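Local coordinates for cytochrome c-552 (Thiobacillus ferrooxidans, PDB 1H1O), which carries electrons in the periplasm as a high-potential diheme cytochrome c, with one heme in each of its two cytochrome c domains, at residues R25-P30 with G138-Y143. Sequence-based numbering, arbitrary orientation.
Sequences RDTLYP and GQRYGY. With HEM (protoporphyrin IX containing Fe), chain D.
With CG beside its backbone N (chi1 -51°) and a bend at chi3 (50°), Arg140 sends its guanidinium into the 25-30 loop, where Thr27 holds OG1 between its own backbone N and carbonyl carbon to meet it. The contact joins the two cytochrome c domains of this diheme c4-type protein: residues 25-30 follow the first heme-binding helix, 17-20, whereas Arg140 is the N-cap residue of helix 141-153 in the second domain. Arg140 NH1 donates a nearly straight hydrogen bond to Thr27 OG1 (2.7 Å, 166°), which lies in the guanidinium plane and is also bonded to Val32 O. The two faces of the guanidinium are covered differently. Pro30 CA sits over the centre of one, 3.5 Å above the plane; over the other lies Asp26 OD2, 3.2 Å from Arg140 CZ. Asp26 OD2 forms a salt bridge with Arg140 NH1 (3.4 Å), but from above the plane, so no N-H points at it, and the carboxylate has a second basic partner in Arg34, bound through OD1. Pro30 also packs against the start of the helix, its CB 4.2 Å from Gly142 CA, where the lack of a side chain permits close approach. The next residue, Tyr143, stands between the two hemes: CAD of the first-domain heme lies at its ring edge, and Tyr143 OH, hydrogen-bonded to propionate O2A of the second heme, is 3.0 Å from O2A of the first.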
loop_
_atom_site.group_PDB
_atom_site.type_symbol
_atom_site.label_atom_id
_atom_site.label_comp_id
_atom_site.label_asym_id
_atom_site.label_seq_id
_atom_site.Cartn_x
_atom_site.Cartn_y
_atom_site.Cartn_z
ATOM N N ARG A 25 -11.005 -13.270 6.281
ATOM C CA ARG A 25 -10.349 -13.687 5.047
ATOM C C ARG A 25 -9.458 -12.586 4.464
ATOM O O ARG A 25 -9.891 -11.451 4.289
ATOM C CB ARG A 25 -11.396 -14.106 4.010
ATOM C CG ARG A 25 -10.800 -14.722 2.756
ATOM C CD ARG A 25 -11.865 -15.136 1.747
ATOM N NE ARG A 25 -12.390 -14.006 0.989
ATOM C CZ ARG A 25 -13.236 -13.097 1.466
ATOM N NH1 ARG A 25 -13.675 -13.174 2.716
ATOM N NH2 ARG A 25 -13.641 -12.107 0.687
ATOM N N ASP A 26 -8.212 -12.937 4.163
ATOM C CA ASP A 26 -7.250 -11.996 3.598
ATOM C C ASP A 26 -7.798 -11.498 2.250
ATOM O O ASP A 26 -8.946 -11.784 1.900
ATOM C CB ASP A 26 -5.907 -12.714 3.405
ATOM C CG ASP A 26 -4.727 -11.750 3.286
ATOM O OD1 ASP A 26 -4.938 -10.527 3.405
ATOM O OD2 ASP A 26 -3.590 -12.224 3.077
ATOM N N THR A 27 -6.992 -10.754 1.499
ATOM C CA THR A 27 -7.427 -10.254 0.193
ATOM C C THR A 27 -7.318 -11.436 -0.766
ATOM O O THR A 27 -6.606 -12.386 -0.478
ATOM C CB THR A 27 -6.502 -9.153 -0.317
ATOM O OG1 THR A 27 -5.240 -9.735 -0.648
ATOM C CG2 THR A 27 -6.306 -8.085 0.739
ATOM N N LEU A 28 -7.999 -11.370 -1.906
ATOM C CA LEU A 28 -7.983 -12.471 -2.875
ATOM C C LEU A 28 -6.620 -12.885 -3.379
ATOM O O LEU A 28 -6.399 -14.063 -3.622
ATOM C CB LEU A 28 -8.863 -12.153 -4.086
ATOM C CG LEU A 28 -10.344 -12.506 -3.999
ATOM C CD1 LEU A 28 -10.933 -12.450 -5.399
ATOM C CD2 LEU A 28 -10.516 -13.898 -3.413
ATOM N N TYR A 29 -5.718 -11.922 -3.555
ATOM C CA TYR A 29 -4.367 -12.205 -4.035
ATOM C C TYR A 29 -3.331 -11.239 -3.448
ATOM O O TYR A 29 -3.662 -10.149 -3.011
ATOM C CB TYR A 29 -4.285 -12.100 -5.559
ATOM C CG TYR A 29 -5.526 -12.485 -6.338
ATOM C CD1 TYR A 29 -6.547 -11.567 -6.553
ATOM C CD2 TYR A 29 -5.638 -13.740 -6.935
ATOM C CE1 TYR A 29 -7.641 -11.877 -7.350
ATOM C CE2 TYR A 29 -6.736 -14.064 -7.736
ATOM C CZ TYR A 29 -7.730 -13.125 -7.940
ATOM O OH TYR A 29 -8.807 -13.424 -8.751
ATOM N N PRO A 30 -2.054 -11.640 -3.429
ATOM C CA PRO A 30 -0.998 -10.769 -2.891
ATOM C C PRO A 30 -1.048 -9.331 -3.452
ATOM O O PRO A 30 -0.710 -8.370 -2.747
ATOM C CB PRO A 30 0.271 -11.498 -3.292
ATOM C CG PRO A 30 -0.153 -12.945 -3.202
ATOM C CD PRO A 30 -1.507 -12.939 -3.855
ATOM N N GLY A 138 1.915 -4.241 7.920
ATOM C CA GLY A 138 0.852 -5.217 7.796
ATOM C C GLY A 138 0.346 -5.392 6.377
ATOM O O GLY A 138 -0.469 -6.269 6.109
ATOM N N GLN A 139 0.818 -4.548 5.470
ATOM C CA GLN A 139 0.411 -4.643 4.082
ATOM C C GLN A 139 0.971 -5.942 3.510
ATOM O O GLN A 139 1.960 -6.482 4.018
ATOM C CB GLN A 139 0.934 -3.447 3.294
ATOM C CG GLN A 139 0.387 -3.350 1.874
ATOM C CD GLN A 139 -1.117 -3.567 1.834
ATOM O OE1 GLN A 139 -1.593 -4.706 1.815
ATOM N NE2 GLN A 139 -1.872 -2.475 1.841
ATOM N N ARG A 140 0.323 -6.453 2.470
ATOM C CA ARG A 140 0.757 -7.697 1.835
ATOM C C ARG A 140 2.117 -7.522 1.178
ATOM O O ARG A 140 2.435 -6.471 0.618
ATOM C CB ARG A 140 -0.270 -8.160 0.797
ATOM C CG ARG A 140 -1.694 -8.216 1.333
ATOM C CD ARG A 140 -2.514 -9.293 0.645
ATOM N NE ARG A 140 -1.797 -10.570 0.655
ATOM C CZ ARG A 140 -2.298 -11.715 0.198
ATOM N NH1 ARG A 140 -3.528 -11.744 -0.308
ATOM N NH2 ARG A 140 -1.567 -12.824 0.241
ATOM N N TYR A 141 2.908 -8.577 1.257
ATOM C CA TYR A 141 4.256 -8.616 0.722
ATOM C C TYR A 141 4.320 -8.323 -0.782
ATOM O O TYR A 141 5.034 -7.412 -1.235
ATOM C CB TYR A 141 4.818 -9.994 1.031
ATOM C CG TYR A 141 6.155 -10.295 0.442
ATOM C CD1 TYR A 141 7.311 -9.707 0.949
ATOM C CD2 TYR A 141 6.273 -11.201 -0.597
ATOM C CE1 TYR A 141 8.563 -10.024 0.425
ATOM C CE2 TYR A 141 7.512 -11.526 -1.128
ATOM C CZ TYR A 141 8.651 -10.936 -0.615
ATOM O OH TYR A 141 9.866 -11.258 -1.160
ATOM N N GLY A 142 3.573 -9.106 -1.556
ATOM C CA GLY A 142 3.565 -8.919 -2.987
ATOM C C GLY A 142 3.039 -7.544 -3.322
ATOM O O GLY A 142 3.554 -6.890 -4.221
ATOM N N TYR A 143 2.028 -7.086 -2.593
ATOM C CA TYR A 143 1.470 -5.785 -2.890
ATOM C C TYR A 143 2.502 -4.681 -2.766
ATOM O O TYR A 143 2.569 -3.792 -3.617
ATOM C CB TYR A 143 0.301 -5.459 -1.984
ATOM C CG TYR A 143 -0.301 -4.127 -2.328
ATOM C CD1 TYR A 143 -1.106 -3.969 -3.460
ATOM C CD2 TYR A 143 -0.024 -3.002 -1.552
ATOM C CE1 TYR A 143 -1.619 -2.710 -3.807
ATOM C CE2 TYR A 143 -0.527 -1.751 -1.886
ATOM C CZ TYR A 143 -1.320 -1.607 -3.007
ATOM O OH TYR A 143 -1.817 -0.367 -3.311
HETATM C CHA HEM D . -6.493 -1.315 -4.411
HETATM C CHB HEM D . -10.523 0.433 -2.475
HETATM C CHC HEM D . -13.039 -3.038 -4.676
HETATM C CHD HEM D . -9.040 -4.845 -6.505
HETATM C C1A HEM D . -7.368 -0.512 -3.676
HETATM C C2A HEM D . -6.997 0.660 -2.912
HETATM C C3A HEM D . -8.141 1.153 -2.358
HETATM C C4A HEM D . -9.199 0.269 -2.801
HETATM C CMA HEM D . -8.347 2.359 -1.476
HETATM C CAA HEM D . -5.596 1.207 -2.781
HETATM C CBA HEM D . -4.874 0.704 -1.510
HETATM C CGA HEM D . -3.545 1.163 -1.354
HETATM O O1A HEM D . -2.884 0.608 -0.405
HETATM O O2A HEM D . -3.015 2.035 -2.072
HETATM C C1B HEM D . -11.557 -0.369 -2.914
HETATM C C2B HEM D . -12.939 -0.123 -2.577
HETATM C C3B HEM D . -13.662 -1.084 -3.220
HETATM C C4B HEM D . -12.702 -1.928 -3.913
HETATM C CMB HEM D . -13.402 1.022 -1.696
HETATM C CAB HEM D . -15.154 -1.291 -3.265
HETATM C CBB HEM D . -15.956 -0.113 -3.883
HETATM C C1C HEM D . -12.178 -3.844 -5.357
HETATM C C2C HEM D . -12.569 -4.987 -6.147
HETATM C C3C HEM D . -11.416 -5.479 -6.665
HETATM C C4C HEM D . -10.359 -4.663 -6.188
HETATM C CMC HEM D . -13.996 -5.436 -6.302
HETATM C CAC HEM D . -11.197 -6.675 -7.608
HETATM C CBC HEM D . -12.004 -6.579 -8.937
HETATM C C1D HEM D . -7.983 -4.048 -6.093
HETATM C C2D HEM D . -6.609 -4.272 -6.499
HETATM C C3D HEM D . -5.911 -3.270 -5.934
HETATM C C4D HEM D . -6.845 -2.456 -5.157
HETATM C CMD HEM D . -6.159 -5.401 -7.396
HETATM C CAD HEM D . -4.460 -2.950 -6.051
HETATM C CBD HEM D . -4.339 -2.270 -7.513
HETATM C CGD HEM D . -3.240 -1.429 -7.737
HETATM O O1D HEM D . -2.092 -1.897 -7.620
HETATM O O2D HEM D . -3.387 -0.226 -8.098
HETATM N NA HEM D . -8.704 -0.740 -3.600
HETATM N NB HEM D . -11.417 -1.476 -3.730
HETATM N NC HEM D . -10.808 -3.663 -5.392
HETATM N ND HEM D . -8.104 -2.950 -5.281
HETATM FE FE HEM D . -9.753 -2.236 -4.485
#